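Local coordinates for protein sulfite reductase [ferredoxin] (Mycobacterium tuberculosis, PDB 1ZJ8) that probably reduces sulfite to sulfide with electrons from ferredoxin, using a siroheme and a [4Fe-4S] cluster, for the synthesis of sulfur-containing amino acids and cofactors, at residues A[213-218]-A[286-291]; A[204-209]-A[279-284]. One frame throughout, in Å; residues are numbered along the deposited sequence.

Contact 1. Residues A[213-218]-A[286-291]. With SRM (siroheme), chain E.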
ATOM      1  N   ALA A 213     -13.544 -10.558  11.282  1.00 50.50           N
ATOM      2  CA  ALA A 213     -13.350  -9.285  11.950  1.00 49.97           C
ATOM      3  C   ALA A 213     -12.316  -9.330  13.082  1.00 49.40           C
ATOM      4  O   ALA A 213     -11.958  -8.287  13.608  1.00 49.57           O
ATOM      5  CB  ALA A 213     -14.686  -8.758  12.463  1.00 50.22           C
ATOM      6  N   ASP A 214     -11.843 -10.514  13.471  1.00 48.71           N
ATOM      7  CA  ASP A 214     -10.857 -10.612  14.557  1.00 48.14           C
ATOM      8  C   ASP A 214      -9.779 -11.617  14.197  1.00 47.61           C
ATOM      9  O   ASP A 214      -9.940 -12.842  14.381  1.00 47.58           O
ATOM     10  CB  ASP A 214     -11.546 -10.977  15.883  1.00 48.54           C
ATOM     11  CG  ASP A 214     -10.589 -11.005  17.085  1.00 48.92           C
ATOM     12  OD1 ASP A 214      -9.380 -10.713  16.931  1.00 50.05           O
ATOM     13  OD2 ASP A 214     -11.065 -11.328  18.195  1.00 48.61           O
ATOM     14  N   LEU A 215      -8.679 -11.074  13.673  1.00 46.69           N
ATOM     15  CA  LEU A 215      -7.525 -11.866  13.252  1.00 45.91           C
ATOM     16  C   LEU A 215      -6.309 -11.502  14.125  1.00 45.11           C
ATOM     17  O   LEU A 215      -6.308 -10.469  14.819  1.00 44.69           O
ATOM     18  CB  LEU A 215      -7.220 -11.636  11.759  1.00 45.84           C
ATOM     19  CG  LEU A 215      -8.390 -11.537  10.776  1.00 45.66           C
ATOM     20  CD1 LEU A 215      -7.858 -11.337   9.375  1.00 46.05           C
ATOM     21  CD2 LEU A 215      -9.259 -12.758  10.814  1.00 46.24           C
ATOM     22  N   PRO A 216      -5.284 -12.373  14.123  1.00 44.34           N
ATOM     23  CA  PRO A 216      -4.036 -12.118  14.827  1.00 44.03           C
ATOM     24  C   PRO A 216      -3.438 -10.741  14.542  1.00 43.65           C
ATOM     25  O   PRO A 216      -2.796 -10.154  15.425  1.00 43.80           O
ATOM     26  CB  PRO A 216      -3.105 -13.201  14.274  1.00 44.37           C
ATOM     27  CG  PRO A 216      -4.003 -14.323  13.870  1.00 44.34           C
ATOM     28  CD  PRO A 216      -5.294 -13.699  13.467  1.00 44.47           C
ATOM     29  N   ARG A 217      -3.612 -10.264  13.307  1.00 42.77           N
ATOM     30  CA  ARG A 217      -3.215  -8.915  12.929  1.00 41.98           C
ATOM     31  C   ARG A 217      -3.867  -8.489  11.618  1.00 41.08           C
ATOM     32  O   ARG A 217      -4.824  -9.128  11.146  1.00 40.82           O
ATOM     33  CB  ARG A 217      -1.695  -8.856  12.801  1.00 42.37           C
ATOM     34  CG  ARG A 217      -1.015  -8.100  13.914  1.00 42.69           C
ATOM     35  CD  ARG A 217       0.354  -7.602  13.444  1.00 43.56           C
ATOM     36  NE  ARG A 217       0.870  -6.522  14.273  1.00 44.11           N
ATOM     37  CZ  ARG A 217       0.350  -5.304  14.311  1.00 44.26           C
ATOM     38  NH1 ARG A 217      -0.714  -4.973  13.572  1.00 43.68           N
ATOM     39  NH2 ARG A 217       0.905  -4.412  15.111  1.00 45.79           N
ATOM     40  N   LYS A 218      -3.353  -7.394  11.045  1.00 40.03           N
ATOM     41  CA  LYS A 218      -3.755  -6.947   9.713  1.00 38.87           C
ATOM     42  C   LYS A 218      -3.418  -8.010   8.659  1.00 37.78           C
ATOM     43  O   LYS A 218      -2.460  -8.787   8.820  1.00 37.29           O
ATOM     44  CB  LYS A 218      -3.105  -5.592   9.373  1.00 38.86           C
ATOM     45  CG  LYS A 218      -1.591  -5.601   9.222  1.00 39.00           C
ATOM     46  CD  LYS A 218      -1.062  -4.304   8.608  1.00 39.35           C
ATOM     47  CE  LYS A 218      -0.630  -3.271   9.655  1.00 39.65           C
ATOM     48  NZ  LYS A 218      -0.277  -1.955   9.019  1.00 40.74           N
ATOM     49  N   SER A 286      -8.898 -18.174   7.133  1.00 43.50           N
ATOM     50  CA  SER A 286      -9.370 -18.982   8.278  1.00 43.77           C
ATOM     51  C   SER A 286      -8.219 -19.660   8.999  1.00 44.22           C
ATOM     52  O   SER A 286      -8.196 -19.715  10.227  1.00 44.03           O
ATOM     53  CB  SER A 286     -10.386 -20.014   7.811  1.00 43.75           C
ATOM     54  OG  SER A 286     -11.481 -19.364   7.166  1.00 43.47           O
ATOM     55  N   VAL A 287      -7.241 -20.139   8.243  1.00 44.96           N
ATOM     56  CA  VAL A 287      -6.044 -20.681   8.870  1.00 45.64           C
ATOM     57  C   VAL A 287      -5.348 -19.596   9.682  1.00 46.33           C
ATOM     58  O   VAL A 287      -4.968 -19.825  10.827  1.00 46.77           O
ATOM     59  CB  VAL A 287      -5.050 -21.245   7.860  1.00 45.78           C
ATOM     60  CG1 VAL A 287      -3.807 -21.791   8.593  1.00 45.55           C
ATOM     61  CG2 VAL A 287      -5.723 -22.319   6.994  1.00 45.68           C
ATOM     62  N   PHE A 288      -5.190 -18.417   9.093  1.00 46.98           N
ATOM     63  CA  PHE A 288      -4.595 -17.281   9.801  1.00 47.27           C
ATOM     64  C   PHE A 288      -5.295 -17.075  11.139  1.00 47.72           C
ATOM     65  O   PHE A 288      -4.653 -17.064  12.182  1.00 48.17           O
ATOM     66  CB  PHE A 288      -4.674 -15.995   8.936  1.00 47.37           C
ATOM     67  CG  PHE A 288      -4.022 -14.761   9.558  1.00 47.35           C
ATOM     68  CD1 PHE A 288      -2.764 -14.832  10.182  1.00 47.48           C
ATOM     69  CD2 PHE A 288      -4.650 -13.513   9.480  1.00 47.62           C
ATOM     70  CE1 PHE A 288      -2.162 -13.698  10.741  1.00 46.81           C
ATOM     71  CE2 PHE A 288      -4.048 -12.363  10.045  1.00 47.55           C
ATOM     72  CZ  PHE A 288      -2.802 -12.467  10.676  1.00 47.23           C
ATOM     73  N   ARG A 289      -6.615 -16.922  11.104  1.00 48.40           N
ATOM     74  CA  ARG A 289      -7.396 -16.650  12.321  1.00 48.43           C
ATOM     75  C   ARG A 289      -7.157 -17.732  13.373  1.00 48.78           C
ATOM     76  O   ARG A 289      -6.921 -17.427  14.548  1.00 49.12           O
ATOM     77  CB  ARG A 289      -8.891 -16.546  12.003  1.00 48.52           C
ATOM     78  CG  ARG A 289      -9.820 -16.342  13.237  1.00 48.65           C
ATOM     79  CD  ARG A 289     -11.289 -16.651  12.919  1.00 48.12           C
ATOM     80  NE  ARG A 289     -11.397 -17.937  12.232  1.00 48.47           N
ATOM     81  CZ  ARG A 289     -12.455 -18.368  11.551  1.00 48.03           C
ATOM     82  NH1 ARG A 289     -13.558 -17.627  11.452  1.00 48.05           N
ATOM     83  NH2 ARG A 289     -12.401 -19.558  10.957  1.00 47.86           N
ATOM     84  N   ASP A 290      -7.187 -18.991  12.946  1.00 48.87           N
ATOM     85  CA  ASP A 290      -7.164 -20.118  13.882  1.00 48.86           C
ATOM     86  C   ASP A 290      -5.741 -20.516  14.362  1.00 49.11           C
ATOM     87  O   ASP A 290      -5.565 -20.927  15.519  1.00 49.19           O
ATOM     88  CB  ASP A 290      -7.927 -21.306  13.254  1.00 48.64           C
ATOM     89  CG  ASP A 290      -9.429 -20.982  12.980  1.00 47.80           C
ATOM     90  OD1 ASP A 290     -10.018 -20.143  13.688  1.00 47.20           O
ATOM     91  OD2 ASP A 290     -10.030 -21.562  12.056  1.00 46.01           O
ATOM     92  N   TYR A 291      -4.735 -20.365  13.503  1.00 49.30           N
ATOM     93  CA  TYR A 291      -3.367 -20.807  13.821  1.00 49.55           C
ATOM     94  C   TYR A 291      -2.304 -19.688  13.868  1.00 49.95           C
ATOM     95  O   TYR A 291      -1.144 -19.940  14.224  1.00 50.33           O
ATOM     96  CB  TYR A 291      -2.917 -21.857  12.801  1.00 49.49           C
ATOM     97  CG  TYR A 291      -3.575 -23.232  12.915  1.00 49.84           C
ATOM     98  CD1 TYR A 291      -4.873 -23.459  12.425  1.00 49.55           C
ATOM     99  CD2 TYR A 291      -2.869 -24.326  13.465  1.00 49.10           C
ATOM    100  CE1 TYR A 291      -5.454 -24.733  12.510  1.00 49.58           C
ATOM    101  CE2 TYR A 291      -3.436 -25.586  13.548  1.00 48.50           C
ATOM    102  CZ  TYR A 291      -4.723 -25.787  13.078  1.00 49.16           C
ATOM    103  OH  TYR A 291      -5.271 -27.043  13.168  1.00 48.94           O
TER
HETATM  104 FE   SRM E 557       0.959   1.194   6.707  1.00 36.68          FE
HETATM  105  CHA SRM E 557       0.915   1.693  10.086  1.00 39.33           C
HETATM  106  CHB SRM E 557       0.658   4.496   6.231  1.00 37.03           C
HETATM  107  CHC SRM E 557       0.953   0.708   3.489  1.00 31.66           C
HETATM  108  CHD SRM E 557       3.286  -1.327   7.105  1.00 36.19           C
HETATM  109  NA  SRM E 557       0.619   2.753   7.912  1.00 38.55           N
HETATM  110  C1A SRM E 557       0.505   2.759   9.259  1.00 39.78           C
HETATM  111  C2A SRM E 557      -0.102   4.013   9.809  1.00 40.69           C
HETATM  112  CMA SRM E 557      -1.563   3.797  10.057  1.00 40.05           C
HETATM  113  CDA SRM E 557       0.649   4.550  10.996  1.00 42.56           C
HETATM  114  CEA SRM E 557       0.092   4.363  12.372  1.00 44.84           C
HETATM  115  O3A SRM E 557      -0.050   3.214  12.802  1.00 47.29           O
HETATM  116  O4A SRM E 557      -0.228   5.337  13.069  1.00 46.66           O
HETATM  117  C3A SRM E 557       0.121   4.941   8.664  1.00 40.44           C
HETATM  118  CAA SRM E 557      -0.997   5.897   8.413  1.00 40.25           C
HETATM  119  CBA SRM E 557      -0.624   7.094   9.247  1.00 41.43           C
HETATM  120  CCA SRM E 557      -1.112   8.356   8.615  1.00 42.67           C
HETATM  121  O1A SRM E 557      -1.025   8.484   7.374  1.00 41.33           O
HETATM  122  O2A SRM E 557      -1.614   9.238   9.353  1.00 43.03           O
HETATM  123  C4A SRM E 557       0.464   4.028   7.537  1.00 39.08           C
HETATM  124  NB  SRM E 557       0.679   2.384   5.167  1.00 35.16           N
HETATM  125  C1B SRM E 557       0.522   3.707   5.093  1.00 34.63           C
HETATM  126  C2B SRM E 557       0.180   4.233   3.727  1.00 33.18           C
HETATM  127  CMB SRM E 557      -0.835   5.342   3.725  1.00 32.44           C
HETATM  128  CDB SRM E 557       1.441   4.754   3.124  1.00 33.03           C
HETATM  129  CEB SRM E 557       1.376   5.351   1.763  1.00 33.40           C
HETATM  130  O3B SRM E 557       1.567   6.568   1.554  1.00 33.18           O
HETATM  131  O4B SRM E 557       1.113   4.584   0.837  1.00 34.85           O
HETATM  132  C3B SRM E 557      -0.255   2.941   3.070  1.00 32.49           C
HETATM  133  CAB SRM E 557      -1.720   2.681   3.307  1.00 32.29           C
HETATM  134  CBB SRM E 557      -2.313   1.805   2.246  1.00 31.87           C
HETATM  135  CCB SRM E 557      -3.699   1.381   2.637  1.00 31.13           C
HETATM  136  O1B SRM E 557      -4.686   1.910   2.131  1.00 31.81           O
HETATM  137  O2B SRM E 557      -3.882   0.477   3.446  1.00 33.57           O
HETATM  138  C4B SRM E 557       0.480   1.947   3.927  1.00 33.82           C
HETATM  139  NC  SRM E 557       1.996   0.049   5.547  1.00 33.63           N
HETATM  140  C1C SRM E 557       1.733  -0.158   4.240  1.00 31.18           C
HETATM  141  C2C SRM E 557       2.596  -1.063   3.636  1.00 32.91           C
HETATM  142  CDC SRM E 557       2.804  -1.360   2.188  1.00 33.13           C
HETATM  143  CEC SRM E 557       1.972  -2.355   1.479  1.00 32.44           C
HETATM  144  O3C SRM E 557       0.957  -2.834   2.035  1.00 31.81           O
HETATM  145  O4C SRM E 557       2.360  -2.669   0.345  1.00 32.69           O
HETATM  146  C3C SRM E 557       3.280  -1.584   4.692  1.00 33.32           C
HETATM  147  CAC SRM E 557       4.313  -2.633   4.439  1.00 33.48           C
HETATM  148  CBC SRM E 557       3.901  -4.023   4.004  1.00 32.83           C
HETATM  149  CCC SRM E 557       3.446  -4.803   5.225  1.00 32.31           C
HETATM  150  O1C SRM E 557       2.361  -4.518   5.800  1.00 28.39           O
HETATM  151  O2C SRM E 557       4.213  -5.712   5.634  1.00 31.62           O
HETATM  152  C4C SRM E 557       2.860  -0.954   5.835  1.00 34.77           C
HETATM  153  ND  SRM E 557       1.642   0.137   8.292  1.00 37.36           N
HETATM  154  C1D SRM E 557       2.699  -0.687   8.211  1.00 37.00           C
HETATM  155  C2D SRM E 557       3.241  -0.862   9.498  1.00 38.32           C
HETATM  156  CAD SRM E 557       3.975  -2.124   9.914  1.00 37.48           C
HETATM  157  CBD SRM E 557       3.193  -3.233  10.547  1.00 39.18           C
HETATM  158  CCD SRM E 557       3.786  -4.572  10.880  1.00 40.36           C
HETATM  159  O1D SRM E 557       3.337  -5.559  10.256  1.00 41.96           O
HETATM  160  O2D SRM E 557       4.696  -4.689  11.744  1.00 37.19           O
HETATM  161  C3D SRM E 557       2.461  -0.107  10.358  1.00 37.58           C
HETATM  162  CDD SRM E 557       2.361  -0.316  11.844  1.00 38.97           C
HETATM  163  CED SRM E 557       1.553  -1.434  12.467  1.00 39.54           C
HETATM  164  O3D SRM E 557       0.747  -2.088  11.804  1.00 39.68           O
HETATM  165  O4D SRM E 557       1.680  -1.726  13.664  1.00 38.84           O
HETATM  166  C4D SRM E 557       1.475   0.503   9.599  1.00 38.45           C
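L215 and R289 bring the two backbones together, their CA atoms 4.9 Å apart, where the irregular chain 213-218 runs past the last turns of helix 277-291. The contact is apolar and centres on the ring of F288. P216 sits over one face of that ring, its CD 3.9 Å from the ring centroid and 9° off the normal, a CH-pi contact, while P216 CG lies 3.7 Å from F288 CE1. With CG anti to the backbone N (chi1 -177°), F288 reaches out from the helix into the bend of the loop. L215 crosses it at about a right angle, CB 3.7 Å from F288 CE2, and the carbonyl O of R217 stands at the ring edge, 3.5 Å from the same CE2. Alongside the ring contacts, L215 CD2 meets R289 CB at 4.0 Å. The end of R289, bent at chi3, leads away from the loop and grips the neighbouring D290 side-on, NE to OD1 at 3.0 Å in a salt bridge and NH2 to OD2, while NH1 is hydrogen-bonded to D211 O. Beyond P216 the loop enters the siroheme pocket: R217 NH2 lies 3.1 Å from siroheme O4D, its NE is hydrogen-bonded to R297 O, and K218 also lines the pocket. D214 forms salt bridges with R294 and K41. The loop thus passes between helix 277-291 and the cofactor just before strand 219-224; L215 also packs on strand 176-181, and F288 touches L302 of helix 302-309 and the ring of Y219.

Contact 2. Residues A[204-209]-A[279-284]; sequences RRYIGK and EVWAAV
Two helices of the nitrite and sulfite reductase 4Fe-4S domain, 196-206 and 277-291, meet here through Y206 of the segment 204-209 and W281 and A282 on the second. The nearest CA atoms, those of Y206 and A282, are 7.9 Å apart, so side chains bridge the gap. The side chains of Y206 and W281 run antiparallel to each other; the phenol ring and the six-membered ring of the indole are inclined by 29°, with centroids 5.5 Å apart, and so far offset that little of one lies over the other. The closest approach is Y206 CD2 to W281 CZ3, 3.7 Å. Farther along the phenol, the methyl of A282 makes an off-centre CH-pi contact, CB 4.2 Å from the ring centroid and 3.8 Å from Y206 CZ. Y206 also opens a type II beta turn that runs to K209, in which G208 takes up a positive phi (95°). The second helix runs on and lies against the mixed sheet of the domain: W281 packs on P176 of strand 176-181 and on V236 and F238 of strand 236-243, and its NE1 is hydrogen-bonded to T221 OG1 of strand 219-224. Toward the protein surface, R205 lays its CB over the centre of one face of Y206. Its chain then bends at chi2 and chi3, which carries the guanidinium round to the phenol hydroxyl, where NE and NH2 make weak hydrogen bonds to Y206 OH; NH1 forms a salt bridge with E201. R205 NH2 also approaches E279 N at 4.1 Å.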
ATOM      1  N   ARG A 204     -18.232  -8.764  -0.800  1.00 38.79           N
ATOM      2  CA  ARG A 204     -19.653  -8.973  -0.509  1.00 39.50           C
ATOM      3  C   ARG A 204     -19.902 -10.077   0.519  1.00 40.52           C
ATOM      4  O   ARG A 204     -20.731  -9.929   1.415  1.00 40.78           O
ATOM      5  CB  ARG A 204     -20.388  -9.311  -1.785  1.00 39.27           C
ATOM      6  CG  ARG A 204     -21.885  -9.277  -1.634  1.00 39.24           C
ATOM      7  CD  ARG A 204     -22.575  -9.637  -2.929  1.00 39.43           C
ATOM      8  NE  ARG A 204     -22.321 -11.034  -3.294  1.00 40.57           N
ATOM      9  CZ  ARG A 204     -22.931 -12.104  -2.767  1.00 40.36           C
ATOM     10  NH1 ARG A 204     -23.860 -11.989  -1.813  1.00 38.93           N
ATOM     11  NH2 ARG A 204     -22.604 -13.315  -3.205  1.00 41.37           N
ATOM     12  N   ARG A 205     -19.180 -11.180   0.395  1.00 41.57           N
ATOM     13  CA  ARG A 205     -19.365 -12.295   1.316  1.00 42.49           C
ATOM     14  C   ARG A 205     -18.755 -12.008   2.689  1.00 43.09           C
ATOM     15  O   ARG A 205     -19.436 -12.169   3.689  1.00 43.65           O
ATOM     16  CB  ARG A 205     -18.809 -13.619   0.748  1.00 42.83           C
ATOM     17  CG  ARG A 205     -19.238 -13.902  -0.708  1.00 44.63           C
ATOM     18  CD  ARG A 205     -19.938 -15.249  -0.907  1.00 47.36           C
ATOM     19  NE  ARG A 205     -18.985 -16.355  -1.026  1.00 49.44           N
ATOM     20  CZ  ARG A 205     -18.450 -16.803  -2.164  1.00 49.75           C
ATOM     21  NH1 ARG A 205     -18.747 -16.247  -3.339  1.00 49.83           N
ATOM     22  NH2 ARG A 205     -17.601 -17.823  -2.122  1.00 49.54           N
ATOM     23  N   TYR A 206     -17.504 -11.557   2.738  1.00 43.69           N
ATOM     24  CA  TYR A 206     -16.703 -11.620   3.977  1.00 44.46           C
ATOM     25  C   TYR A 206     -16.469 -10.282   4.693  1.00 45.26           C
ATOM     26  O   TYR A 206     -16.469 -10.221   5.931  1.00 45.72           O
ATOM     27  CB  TYR A 206     -15.361 -12.334   3.686  1.00 44.49           C
ATOM     28  CG  TYR A 206     -15.569 -13.632   2.915  1.00 44.54           C
ATOM     29  CD1 TYR A 206     -16.231 -14.715   3.503  1.00 43.93           C
ATOM     30  CD2 TYR A 206     -15.166 -13.753   1.577  1.00 44.33           C
ATOM     31  CE1 TYR A 206     -16.468 -15.895   2.792  1.00 44.03           C
ATOM     32  CE2 TYR A 206     -15.386 -14.943   0.852  1.00 44.08           C
ATOM     33  CZ  TYR A 206     -16.040 -16.003   1.471  1.00 44.59           C
ATOM     34  OH  TYR A 206     -16.263 -17.170   0.780  1.00 44.76           O
ATOM     35  N   ILE A 207     -16.291  -9.214   3.927  1.00 46.27           N
ATOM     36  CA  ILE A 207     -15.966  -7.909   4.493  1.00 46.78           C
ATOM     37  C   ILE A 207     -17.150  -7.345   5.237  1.00 47.36           C
ATOM     38  O   ILE A 207     -18.242  -7.282   4.704  1.00 46.99           O
ATOM     39  CB  ILE A 207     -15.472  -6.911   3.389  1.00 47.04           C
ATOM     40  CG1 ILE A 207     -14.115  -7.385   2.838  1.00 46.82           C
ATOM     41  CG2 ILE A 207     -15.372  -5.449   3.907  1.00 46.69           C
ATOM     42  CD1 ILE A 207     -13.089  -7.742   3.906  1.00 46.44           C
ATOM     43  N   GLY A 208     -16.898  -6.946   6.484  1.00 48.70           N
ATOM     44  CA  GLY A 208     -17.897  -6.325   7.355  1.00 49.40           C
ATOM     45  C   GLY A 208     -18.599  -7.313   8.271  1.00 50.29           C
ATOM     46  O   GLY A 208     -19.445  -6.910   9.054  1.00 50.45           O
ATOM     47  N   LYS A 209     -18.238  -8.598   8.178  1.00 51.31           N
ATOM     48  CA  LYS A 209     -18.972  -9.692   8.841  1.00 51.79           C
ATOM     49  C   LYS A 209     -18.114 -10.309   9.938  1.00 52.35           C
ATOM     50  O   LYS A 209     -16.881 -10.300   9.847  1.00 52.74           O
ATOM     51  CB  LYS A 209     -19.357 -10.785   7.821  1.00 52.22           C
ATOM     52  CG  LYS A 209     -20.093 -10.268   6.569  1.00 52.76           C
ATOM     53  CD  LYS A 209     -21.520 -10.806   6.422  1.00 52.61           C
ATOM     54  CE  LYS A 209     -22.171 -10.277   5.134  1.00 52.75           C
ATOM     55  NZ  LYS A 209     -23.101 -11.258   4.490  1.00 52.96           N
ATOM     56  N   GLU A 279     -13.577 -18.697  -2.226  1.00 35.66           N
ATOM     57  CA  GLU A 279     -13.618 -19.874  -1.348  1.00 36.33           C
ATOM     58  C   GLU A 279     -12.226 -20.146  -0.716  1.00 36.39           C
ATOM     59  O   GLU A 279     -12.053 -20.309   0.499  1.00 36.43           O
ATOM     60  CB  GLU A 279     -14.008 -21.071  -2.224  1.00 36.65           C
ATOM     61  CG  GLU A 279     -14.998 -22.037  -1.670  1.00 37.34           C
ATOM     62  CD  GLU A 279     -15.186 -23.240  -2.618  1.00 38.37           C
ATOM     63  OE1 GLU A 279     -14.170 -23.804  -3.114  1.00 40.44           O
ATOM     64  OE2 GLU A 279     -16.357 -23.634  -2.855  1.00 43.50           O
ATOM     65  N   VAL A 280     -11.238 -20.203  -1.591  1.00 36.46           N
ATOM     66  CA  VAL A 280      -9.882 -20.506  -1.201  1.00 36.25           C
ATOM     67  C   VAL A 280      -9.340 -19.362  -0.353  1.00 36.46           C
ATOM     68  O   VAL A 280      -8.612 -19.595   0.624  1.00 36.39           O
ATOM     69  CB  VAL A 280      -9.012 -20.707  -2.445  1.00 35.92           C
ATOM     70  CG1 VAL A 280      -7.540 -20.821  -2.064  1.00 36.36           C
ATOM     71  CG2 VAL A 280      -9.487 -21.934  -3.231  1.00 35.32           C
ATOM     72  N   TRP A 281      -9.696 -18.129  -0.734  1.00 36.45           N
ATOM     73  CA  TRP A 281      -9.291 -16.949   0.023  1.00 36.41           C
ATOM     74  C   TRP A 281      -9.784 -17.090   1.456  1.00 36.61           C
ATOM     75  O   TRP A 281      -9.030 -16.849   2.407  1.00 36.72           O
ATOM     76  CB  TRP A 281      -9.851 -15.680  -0.615  1.00 36.12           C
ATOM     77  CG  TRP A 281      -9.473 -14.426   0.099  1.00 36.23           C
ATOM     78  CD1 TRP A 281      -8.397 -13.623  -0.160  1.00 36.17           C
ATOM     79  CD2 TRP A 281     -10.170 -13.822   1.197  1.00 36.41           C
ATOM     80  NE1 TRP A 281      -8.379 -12.558   0.712  1.00 36.32           N
ATOM     81  CE2 TRP A 281      -9.459 -12.652   1.552  1.00 36.49           C
ATOM     82  CE3 TRP A 281     -11.313 -14.161   1.926  1.00 36.16           C
ATOM     83  CZ2 TRP A 281      -9.869 -11.811   2.589  1.00 35.86           C
ATOM     84  CZ3 TRP A 281     -11.718 -13.315   2.954  1.00 36.47           C
ATOM     85  CH2 TRP A 281     -10.998 -12.152   3.272  1.00 35.67           C
ATOM     86  N   ALA A 282     -11.045 -17.504   1.601  1.00 36.77           N
ATOM     87  CA  ALA A 282     -11.646 -17.662   2.928  1.00 36.76           C
ATOM     88  C   ALA A 282     -10.870 -18.692   3.764  1.00 36.67           C
ATOM     89  O   ALA A 282     -10.595 -18.473   4.941  1.00 36.41           O
ATOM     90  CB  ALA A 282     -13.106 -18.046   2.803  1.00 36.48           C
ATOM     91  N   ALA A 283     -10.490 -19.789   3.131  1.00 37.01           N
ATOM     92  CA  ALA A 283      -9.804 -20.865   3.806  1.00 37.78           C
ATOM     93  C   ALA A 283      -8.421 -20.436   4.307  1.00 38.66           C
ATOM     94  O   ALA A 283      -7.999 -20.786   5.422  1.00 39.07           O
ATOM     95  CB  ALA A 283      -9.678 -22.036   2.876  1.00 37.56           C
ATOM     96  N   VAL A 284      -7.706 -19.670   3.490  1.00 39.61           N
ATOM     97  CA  VAL A 284      -6.388 -19.154   3.898  1.00 39.98           C
ATOM     98  C   VAL A 284      -6.551 -18.190   5.084  1.00 40.77           C
ATOM     99  O   VAL A 284      -5.847 -18.304   6.104  1.00 40.96           O
ATOM    100  CB  VAL A 284      -5.668 -18.427   2.736  1.00 40.06           C
ATOM    101  CG1 VAL A 284      -4.428 -17.707   3.239  1.00 40.05           C
ATOM    102  CG2 VAL A 284      -5.296 -19.413   1.604  1.00 39.83           C
TER

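How the contacts relate
Both contacts draw on helix 277-291, contact 2 on its earlier turns and contact 1 on its last, with centres about 12 Å apart. Their partners follow one another along the chain: 204-209 belongs to helix 196-206 and the turn that follows, whereas the loop segment 213-218 leads into strand 219-224. Contact 1 is partly buried, with an aromatic ring of the helix received by a loop that continues to the siroheme. Contact 2 is a surface contact away from the annotated sites, where each partner gives an aromatic ring, Y206 and W281, and an arginine lies at the margin. Apolar contacts join the segments in both, but charged groups face the cofactor only in contact 1.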